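PDB 5UB3: phosphate-binding protein, which probably acts as the periplasmic ligand-sensing receptor paired with a diguanylate cyclase, and here holds a chloride ion. Local coordinates for residues 25-30 / 233-238; 73-78 / 270-275; 184-189 / 198-203. One frame throughout, in Å; residues are numbered along the deposited sequence.

Contact 1: 25-30 / 233-238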
loop_
_atom_site.group_PDB
_atom_site.type_symbol
_atom_site.label_atom_id
_atom_site.label_comp_id
_atom_site.label_asym_id
_atom_site.label_seq_id
_atom_site.Cartn_x
_atom_site.Cartn_y
_atom_site.Cartn_z
ATOM N N LEU A 25 17.358 -8.532 -0.494
ATOM C CA LEU A 25 17.420 -9.867 0.111
ATOM C C LEU A 25 18.836 -10.387 0.024
ATOM O O LEU A 25 19.345 -10.882 0.997
ATOM C CB LEU A 25 16.477 -10.833 -0.563
ATOM C CG LEU A 25 16.379 -12.222 0.019
ATOM C CD1 LEU A 25 15.690 -12.235 1.388
ATOM C CD2 LEU A 25 15.708 -13.154 -0.979
ATOM N N ASP A 26 19.483 -10.218 -1.128
ATOM C CA ASP A 26 20.914 -10.601 -1.304
ATOM C C ASP A 26 21.868 -9.825 -0.428
ATOM O O ASP A 26 22.842 -10.378 0.017
ATOM C CB ASP A 26 21.351 -10.519 -2.746
ATOM C CG ASP A 26 20.672 -11.578 -3.608
ATOM O OD1 ASP A 26 19.981 -12.446 -3.063
ATOM O OD2 ASP A 26 20.810 -11.552 -4.814
ATOM N N TYR A 27 21.546 -8.590 -0.134
ATOM C CA TYR A 27 22.285 -7.811 0.863
ATOM C C TYR A 27 22.016 -8.318 2.304
ATOM O O TYR A 27 22.957 -8.482 3.120
ATOM C CB TYR A 27 21.932 -6.335 0.696
ATOM C CG TYR A 27 22.557 -5.486 1.735
ATOM C CD1 TYR A 27 21.905 -5.277 2.948
ATOM C CD2 TYR A 27 23.818 -4.911 1.537
ATOM C CE1 TYR A 27 22.480 -4.514 3.943
ATOM C CE2 TYR A 27 24.390 -4.125 2.524
ATOM C CZ TYR A 27 23.714 -3.931 3.720
ATOM O OH TYR A 27 24.208 -3.179 4.748
ATOM N N VAL A 28 20.756 -8.612 2.615
ATOM C CA VAL A 28 20.377 -8.970 3.998
ATOM C C VAL A 28 20.922 -10.357 4.438
ATOM O O VAL A 28 21.492 -10.518 5.525
ATOM C CB VAL A 28 18.838 -8.901 4.131
ATOM C CG1 VAL A 28 18.303 -9.612 5.342
ATOM C CG2 VAL A 28 18.426 -7.426 4.124
ATOM N N VAL A 29 20.740 -11.337 3.568
ATOM C CA VAL A 29 20.957 -12.766 3.897
ATOM C C VAL A 29 22.336 -13.043 4.466
ATOM O O VAL A 29 22.449 -13.574 5.599
ATOM C CB VAL A 29 20.547 -13.696 2.724
ATOM C CG1 VAL A 29 21.058 -15.164 2.858
ATOM C CG2 VAL A 29 19.037 -13.728 2.601
ATOM N N PRO A 30 23.378 -12.623 3.758
ATOM C CA PRO A 30 24.702 -12.873 4.361
ATOM C C PRO A 30 24.883 -12.231 5.710
ATOM O O PRO A 30 25.613 -12.762 6.555
ATOM C CB PRO A 30 25.658 -12.226 3.390
ATOM C CG PRO A 30 24.933 -12.160 2.096
ATOM C CD PRO A 30 23.471 -12.116 2.381
ATOM N N LEU A 233 18.200 -1.326 9.576
ATOM C CA LEU A 233 18.573 -0.057 10.127
ATOM C C LEU A 233 19.961 0.364 9.670
ATOM O O LEU A 233 20.172 1.526 9.361
ATOM C CB LEU A 233 18.505 -0.100 11.626
ATOM C CG LEU A 233 17.158 0.142 12.263
ATOM C CD1 LEU A 233 17.285 -0.181 13.737
ATOM C CD2 LEU A 233 16.692 1.612 12.066
ATOM N N GLN A 234 20.896 -0.574 9.582
ATOM C CA GLN A 234 22.239 -0.254 9.139
ATOM C C GLN A 234 22.324 -0.063 7.634
ATOM O O GLN A 234 23.251 0.509 7.183
ATOM C CB GLN A 234 23.231 -1.342 9.616
ATOM C CG GLN A 234 23.664 -1.108 11.061
ATOM C CD GLN A 234 24.286 -2.324 11.770
ATOM O OE1 GLN A 234 24.670 -3.317 11.150
ATOM N NE2 GLN A 234 24.391 -2.236 13.095
ATOM N N ALA A 235 21.389 -0.616 6.868
ATOM C CA ALA A 235 21.414 -0.567 5.433
ATOM C C ALA A 235 21.318 0.840 4.921
ATOM O O ALA A 235 22.008 1.192 3.992
ATOM C CB ALA A 235 20.264 -1.378 4.852
ATOM N N ALA A 236 20.453 1.650 5.504
ATOM C CA ALA A 236 20.200 2.960 4.936
ATOM C C ALA A 236 21.484 3.787 4.834
ATOM O O ALA A 236 21.600 4.566 3.932
ATOM C CB ALA A 236 19.147 3.706 5.721
ATOM N N SER A 237 22.468 3.593 5.709
ATOM C CA SER A 237 23.745 4.291 5.563
ATOM C C SER A 237 24.925 3.406 5.123
ATOM O O SER A 237 26.076 3.793 5.256
ATOM C CB SER A 237 24.093 4.941 6.878
ATOM O OG SER A 237 24.464 3.906 7.768
ATOM N N ASP A 238 24.649 2.238 4.573
ATOM C CA ASP A 238 25.692 1.417 3.976
ATOM C C ASP A 238 25.709 1.652 2.490
ATOM O O ASP A 238 24.715 1.393 1.828
ATOM C CB ASP A 238 25.421 -0.053 4.241
ATOM C CG ASP A 238 26.581 -0.931 3.852
ATOM O OD1 ASP A 238 27.524 -0.450 3.164
ATOM O OD2 ASP A 238 26.501 -2.107 4.199
#
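Y27 of helix 14-28 and A235, which opens a type I beta turn ending at D238 after helix 222-235, keep their backbones well apart, Y27 CA lying 8.6 Å from A235 CA. The turn is held by D238 N to A235 O at 2.9 Å. Y27 spans the gap almost alone. Its CG is anti to the backbone N (chi1 176°), which carries the phenol across to the turn. The hydroxyl reaches the carboxylate of D238, and Y27 OH donates to D238 OD2 at 2.6 Å. The oxygen lies at the ring edge, in the ring plane, so Y27 CE2 also comes to 3.4 Å from D238 OD2. The carboxylate is turned steeply to the ring, with the two planes 70° apart. OD2 is met on its anti side, 21° out of the carboxylate plane. The other oxygen, OD1, accepts a bond from the backbone N of K240. A235 supplies the apolar part: its CB lies 3.9 Å from Y27 CE1, at an oblique approach to the ring. Y27 OH is also 3.9 Å from A235 CA. K240 and A241 touch the same tyrosine from the following loop, and R31 makes a cation-pi contact with its ring. Next along the helix, V28 packs on L228, V231 and L232, so the two helices also meet through apolar side chains in the lobe that carries strand 4-8. The carboxylate of D238 is thus gripped at both oxygens, which should fix its rotation. The buried phenol has an acceptor for its proton, and the short bond is consistent with an ionised aspartate that polarises the hydroxyl.

Contact 2: 73-78 / 270-275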
loop_
_atom_site.group_PDB
_atom_site.type_symbol
_atom_site.label_atom_id
_atom_site.label_comp_id
_atom_site.label_asym_id
_atom_site.label_seq_id
_atom_site.Cartn_x
_atom_site.Cartn_y
_atom_site.Cartn_z
ATOM N N LEU A 73 -2.754 -7.330 7.158
ATOM C CA LEU A 73 -1.999 -8.496 7.591
ATOM C C LEU A 73 -1.980 -8.597 9.116
ATOM O O LEU A 73 -2.234 -9.673 9.659
ATOM C CB LEU A 73 -0.594 -8.486 7.048
ATOM C CG LEU A 73 -0.419 -8.385 5.539
ATOM C CD1 LEU A 73 1.044 -8.165 5.181
ATOM C CD2 LEU A 73 -0.992 -9.616 4.861
ATOM N N GLU A 74 -1.702 -7.495 9.806
ATOM C CA GLU A 74 -1.706 -7.517 11.287
ATOM C C GLU A 74 -3.078 -7.924 11.831
ATOM O O GLU A 74 -3.156 -8.692 12.773
ATOM C CB GLU A 74 -1.294 -6.172 11.885
ATOM C CG GLU A 74 -0.981 -6.255 13.366
ATOM C CD GLU A 74 -0.495 -4.955 13.947
ATOM O OE1 GLU A 74 0.489 -4.930 14.699
ATOM O OE2 GLU A 74 -1.172 -3.982 13.713
ATOM N N GLN A 75 -4.147 -7.430 11.223
ATOM C CA GLN A 75 -5.506 -7.744 11.717
ATOM C C GLN A 75 -5.869 -9.195 11.633
ATOM O O GLN A 75 -6.527 -9.710 12.507
ATOM C CB GLN A 75 -6.564 -6.977 10.957
ATOM C CG GLN A 75 -6.582 -5.532 11.322
ATOM C CD GLN A 75 -7.404 -4.716 10.344
ATOM O OE1 GLN A 75 -8.096 -5.260 9.443
ATOM N NE2 GLN A 75 -7.391 -3.399 10.548
ATOM N N ARG A 76 -5.441 -9.831 10.560
ATOM C CA ARG A 76 -5.573 -11.257 10.435
ATOM C C ARG A 76 -4.594 -12.016 11.337
ATOM O O ARG A 76 -4.602 -13.214 11.314
ATOM C CB ARG A 76 -5.427 -11.684 8.979
ATOM C CG ARG A 76 -6.528 -11.114 8.097
ATOM C CD ARG A 76 -6.271 -11.512 6.673
ATOM N NE ARG A 76 -7.456 -11.304 5.869
ATOM C CZ ARG A 76 -7.736 -10.223 5.152
ATOM N NH1 ARG A 76 -6.910 -9.179 5.097
ATOM N NH2 ARG A 76 -8.864 -10.199 4.457
ATOM N N GLY A 77 -3.786 -11.349 12.156
ATOM C CA GLY A 77 -2.949 -12.064 13.136
ATOM C C GLY A 77 -1.673 -12.690 12.597
ATOM O O GLY A 77 -1.019 -13.472 13.294
ATOM N N SER A 78 -1.294 -12.316 11.384
ATOM C CA SER A 78 -0.260 -13.010 10.671
ATOM C C SER A 78 1.123 -12.272 10.625
ATOM O O SER A 78 2.154 -12.880 10.302
ATOM C CB SER A 78 -0.805 -13.346 9.305
ATOM O OG SER A 78 -0.977 -12.203 8.496
ATOM N N ALA A 270 -7.619 0.778 12.905
ATOM C CA ALA A 270 -9.060 0.936 13.242
ATOM C C ALA A 270 -9.844 1.318 11.979
ATOM O O ALA A 270 -10.893 0.781 11.708
ATOM C CB ALA A 270 -9.251 1.980 14.302
ATOM N N GLY A 271 -9.290 2.203 11.193
ATOM C CA GLY A 271 -9.955 2.649 9.986
ATOM C C GLY A 271 -10.100 1.575 8.950
ATOM O O GLY A 271 -11.130 1.444 8.318
ATOM N N VAL A 272 -9.034 0.805 8.758
ATOM C CA VAL A 272 -9.061 -0.365 7.886
ATOM C C VAL A 272 -10.077 -1.354 8.384
ATOM O O VAL A 272 -10.800 -1.910 7.574
ATOM C CB VAL A 272 -7.651 -1.027 7.794
ATOM C CG1 VAL A 272 -7.703 -2.419 7.179
ATOM C CG2 VAL A 272 -6.722 -0.097 7.013
ATOM N N GLN A 273 -10.118 -1.602 9.715
ATOM C CA GLN A 273 -11.062 -2.591 10.242
ATOM C C GLN A 273 -12.466 -2.121 9.939
ATOM O O GLN A 273 -13.327 -2.897 9.604
ATOM C CB GLN A 273 -10.917 -2.789 11.774
ATOM C CG GLN A 273 -11.814 -3.865 12.353
ATOM C CD GLN A 273 -11.483 -5.223 11.760
ATOM O OE1 GLN A 273 -12.251 -5.807 10.958
ATOM N NE2 GLN A 273 -10.308 -5.675 12.072
ATOM N N ARG A 274 -12.684 -0.840 10.078
ATOM C CA ARG A 274 -14.012 -0.282 9.809
ATOM C C ARG A 274 -14.398 -0.468 8.370
ATOM O O ARG A 274 -15.562 -0.809 8.058
ATOM C CB ARG A 274 -14.012 1.178 10.163
ATOM C CG ARG A 274 -15.344 1.851 9.986
ATOM C CD ARG A 274 -15.196 3.336 10.260
ATOM N NE ARG A 274 -16.464 4.019 10.154
ATOM C CZ ARG A 274 -16.651 5.320 10.379
ATOM N NH1 ARG A 274 -15.656 6.147 10.714
ATOM N NH2 ARG A 274 -17.857 5.786 10.259
ATOM N N VAL A 275 -13.446 -0.228 7.465
ATOM C CA VAL A 275 -13.695 -0.475 6.042
ATOM C C VAL A 275 -14.063 -1.958 5.826
ATOM O O VAL A 275 -15.031 -2.322 5.123
ATOM C CB VAL A 275 -12.485 -0.084 5.174
ATOM C CG1 VAL A 275 -12.684 -0.580 3.726
ATOM C CG2 VAL A 275 -12.307 1.421 5.173
#
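Q75 reaches out from helix 67-75 to lie against V272 and Q273 of helix 259-277. The closest CA pair is Q75 CA and Q273 CA, 7.7 Å apart. CG of Q75 is anti to the carbonyl carbon (chi1 -73°), and beyond CG the chain is extended. The amide is thereby carried the whole way to the neighbouring helix. There it spreads along one face of that helix. Q75 NE2 is hydrogen-bonded to S269 OG, and Q75 OE1 to R276 NH1. Between these two ends the amide rests on V272. Q75 NE2 is 3.5 Å from V272 CG1, and Q75 OE1 is 3.7 Å from the same methyl. That methyl is the branch of V272 set anti to its own backbone N. Q273 adds a second wall. Its chain bends at chi2 (62°), which brings its end back toward Q75, and its CB lies 3.8 Å from Q75 NE2. The two amide planes are tilted 33° from each other. Just past Q75 the helix stops in a Schellman motif. G77 N bonds to E74 O at 2.8 Å, and S78 N bonds to L73 O at 3.3 Å. G77 takes the positive phi that this motif needs. One turn further along helix 259-277, V275 packs on M131 and L132 of helix 124-136, so the long C-terminal helix runs between helices of both lobes. Both polar atoms of the Q75 amide have partners on one helix, seven residues apart, which should hold the group from turning over. The terminal guanidinium nitrogens of R76 and R276 also come close here, and Q75 OE1, the side-chain oxygen, probably eases the charge between them.

Contact 3: 184-189 / 198-203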
loop_
_atom_site.group_PDB
_atom_site.type_symbol
_atom_site.label_atom_id
_atom_site.label_comp_id
_atom_site.label_asym_id
_atom_site.label_seq_id
_atom_site.Cartn_x
_atom_site.Cartn_y
_atom_site.Cartn_z
ATOM N N VAL A 184 1.618 10.906 -3.851
ATOM C CA VAL A 184 2.883 10.576 -4.520
ATOM C C VAL A 184 2.652 10.071 -5.935
ATOM O O VAL A 184 3.349 10.461 -6.912
ATOM C CB VAL A 184 3.647 9.513 -3.745
ATOM C CG1 VAL A 184 4.995 9.235 -4.418
ATOM C CG2 VAL A 184 3.846 9.967 -2.320
ATOM N N ASP A 185 1.653 9.210 -6.060
ATOM C CA ASP A 185 1.217 8.739 -7.350
ATOM C C ASP A 185 0.883 9.859 -8.302
ATOM O O ASP A 185 1.219 9.787 -9.471
ATOM C CB ASP A 185 -0.057 7.927 -7.219
ATOM C CG ASP A 185 0.126 6.631 -6.519
ATOM O OD1 ASP A 185 1.226 6.044 -6.476
ATOM O OD2 ASP A 185 -0.912 6.147 -6.049
ATOM N N TRP A 186 0.243 10.908 -7.790
ATOM C CA TRP A 186 -0.114 12.071 -8.556
ATOM C C TRP A 186 1.058 12.656 -9.354
ATOM O O TRP A 186 0.864 13.160 -10.445
ATOM C CB TRP A 186 -0.645 13.119 -7.606
ATOM C CG TRP A 186 -1.215 14.358 -8.239
ATOM C CD1 TRP A 186 -0.705 15.624 -8.155
ATOM C CD2 TRP A 186 -2.448 14.463 -9.017
ATOM N NE1 TRP A 186 -1.530 16.492 -8.824
ATOM C CE2 TRP A 186 -2.603 15.815 -9.352
ATOM C CE3 TRP A 186 -3.414 13.539 -9.446
ATOM C CZ2 TRP A 186 -3.699 16.290 -10.098
ATOM C CZ3 TRP A 186 -4.523 14.004 -10.188
ATOM C CH2 TRP A 186 -4.642 15.371 -10.507
ATOM N N ASP A 187 2.258 12.613 -8.772
ATOM C CA ASP A 187 3.469 13.208 -9.347
ATOM C C ASP A 187 4.360 12.165 -9.994
ATOM O O ASP A 187 5.465 12.471 -10.460
ATOM C CB ASP A 187 4.237 13.997 -8.251
ATOM C CG ASP A 187 3.528 15.295 -7.875
ATOM O OD1 ASP A 187 2.978 15.958 -8.768
ATOM O OD2 ASP A 187 3.442 15.621 -6.695
ATOM N N ASP A 188 3.885 10.928 -10.027
ATOM C CA ASP A 188 4.590 9.866 -10.657
ATOM C C ASP A 188 3.999 9.655 -12.037
ATOM O O ASP A 188 2.933 9.082 -12.161
ATOM C CB ASP A 188 4.435 8.604 -9.834
ATOM C CG ASP A 188 5.290 7.500 -10.314
ATOM O OD1 ASP A 188 5.538 7.425 -11.541
ATOM O OD2 ASP A 188 5.728 6.719 -9.445
ATOM N N GLU A 189 4.763 9.991 -13.067
ATOM C CA GLU A 189 4.254 9.951 -14.428
ATOM C C GLU A 189 3.886 8.565 -15.010
ATOM O O GLU A 189 3.161 8.527 -15.988
ATOM C CB GLU A 189 5.198 10.703 -15.351
ATOM C CG GLU A 189 5.397 12.166 -14.907
ATOM C CD GLU A 189 6.217 12.959 -15.888
ATOM O OE1 GLU A 189 6.425 12.423 -16.986
ATOM O OE2 GLU A 189 6.636 14.078 -15.543
ATOM N N ARG A 198 -3.148 16.988 -16.711
ATOM C CA ARG A 198 -3.505 18.370 -17.058
ATOM C C ARG A 198 -5.014 18.554 -17.181
ATOM O O ARG A 198 -5.489 19.657 -17.012
ATOM C CB ARG A 198 -2.811 18.812 -18.352
ATOM C CG ARG A 198 -3.346 18.136 -19.588
ATOM C CD ARG A 198 -2.344 18.268 -20.708
ATOM N NE ARG A 198 -2.885 17.903 -22.007
ATOM C CZ ARG A 198 -2.149 17.738 -23.108
ATOM N NH1 ARG A 198 -0.824 17.881 -23.064
ATOM N NH2 ARG A 198 -2.714 17.386 -24.246
ATOM N N ASP A 199 -5.754 17.476 -17.452
ATOM C CA ASP A 199 -7.221 17.566 -17.509
ATOM C C ASP A 199 -7.951 17.326 -16.199
ATOM O O ASP A 199 -9.180 17.316 -16.170
ATOM C CB ASP A 199 -7.735 16.677 -18.618
ATOM C CG ASP A 199 -7.341 17.195 -20.031
ATOM O OD1 ASP A 199 -7.264 18.394 -20.268
ATOM O OD2 ASP A 199 -7.101 16.358 -20.886
ATOM N N PHE A 200 -7.194 17.157 -15.110
ATOM C CA PHE A 200 -7.732 16.825 -13.809
ATOM C C PHE A 200 -7.619 17.920 -12.761
ATOM O O PHE A 200 -6.705 18.724 -12.765
ATOM C CB PHE A 200 -6.978 15.601 -13.230
ATOM C CG PHE A 200 -7.181 14.329 -13.972
ATOM C CD1 PHE A 200 -8.338 14.070 -14.689
ATOM C CD2 PHE A 200 -6.243 13.343 -13.893
ATOM C CE1 PHE A 200 -8.507 12.861 -15.338
ATOM C CE2 PHE A 200 -6.395 12.110 -14.566
ATOM C CZ PHE A 200 -7.538 11.873 -15.264
ATOM N N ARG A 201 -8.533 17.861 -11.815
ATOM C CA ARG A 201 -8.593 18.725 -10.684
ATOM C C ARG A 201 -8.688 17.820 -9.429
ATOM O O ARG A 201 -9.490 16.861 -9.377
ATOM C CB ARG A 201 -9.861 19.563 -10.864
ATOM C CG ARG A 201 -10.268 20.468 -9.734
ATOM C CD ARG A 201 -11.218 21.565 -10.255
ATOM N NE ARG A 201 -12.293 21.049 -11.129
ATOM C CZ ARG A 201 -13.341 20.401 -10.682
ATOM N NH1 ARG A 201 -13.460 20.176 -9.383
ATOM N NH2 ARG A 201 -14.266 19.949 -11.531
ATOM N N ILE A 202 -7.942 18.183 -8.387
ATOM C CA ILE A 202 -8.091 17.526 -7.081
ATOM C C ILE A 202 -9.303 18.064 -6.320
ATOM O O ILE A 202 -9.443 19.257 -6.141
ATOM C CB ILE A 202 -6.809 17.665 -6.264
ATOM C CG1 ILE A 202 -5.652 16.977 -7.033
ATOM C CG2 ILE A 202 -7.003 17.078 -4.890
ATOM C CD1 ILE A 202 -4.314 17.510 -6.616
ATOM N N VAL A 203 -10.211 17.177 -5.905
ATOM C CA VAL A 203 -11.400 17.600 -5.175
ATOM C C VAL A 203 -11.377 17.317 -3.674
ATOM O O VAL A 203 -12.197 17.858 -2.951
ATOM C CB VAL A 203 -12.724 17.076 -5.832
ATOM C CG1 VAL A 203 -12.835 17.664 -7.215
ATOM C CG2 VAL A 203 -12.819 15.558 -5.856
#
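W186 points its indole at strand 200-205, where F200 and I202 meet it in two different ways. I202 lies over a face. Its CG1 is 4.0 Å from the centroid of the W186 six-membered ring, 23° off the normal, a CH-pi contact. The terminal methyl continues across the same indole. I202 CD1 sits 3.4 Å above the W186 ring plane, displaced from the ring centre toward its outer edge, and is 3.6 Å from W186 CE2. The two side chains reach toward each other. F200 comes instead to the edge of the indole, near its plane. F200 CB is 3.6 Å from W186 CH2, and its ring continues obliquely past, with F200 CD2 at 4.1 Å from W186 CZ3. The indole reaches this place because CG of W186 is anti to the backbone N (chi1 -173°). F200 and I202 alternate with R201 on the strand, so both face the tryptophan while R201 turns away. The strand pairs antiparallel with strand 92-100 through R201 with V99 and V203 with F97, in the second lobe of this periplasmic-binding-protein fold. The short helix 183-186 thus covers one face of that lobe's sheet. F98 of strand 92-100 meets both aromatic rings at an angle. M192, from the loop between the segments, touches both W186 and F200. K197 makes a cation-pi contact with W186 and a salt bridge with D187.

From the N terminus, helix 14-28 opens the longest span. Contact 1 closes it when the chain comes back at 233-238. Helix 67-75 starts a second span within the first, and contact 2 ends it only at 270-275, so the two cross. Contact 3 is a short local closure, 184-189 to 198-203, lying within both spans. Contact 1 joins two helices of the lobe that holds the N terminus. Contact 2 ties that lobe to the C-terminal helix, while contact 3 belongs to the other lobe. None touches another. The centres of contacts 2 and 3 are about 29 Å apart, on opposite sides of the chain's centre.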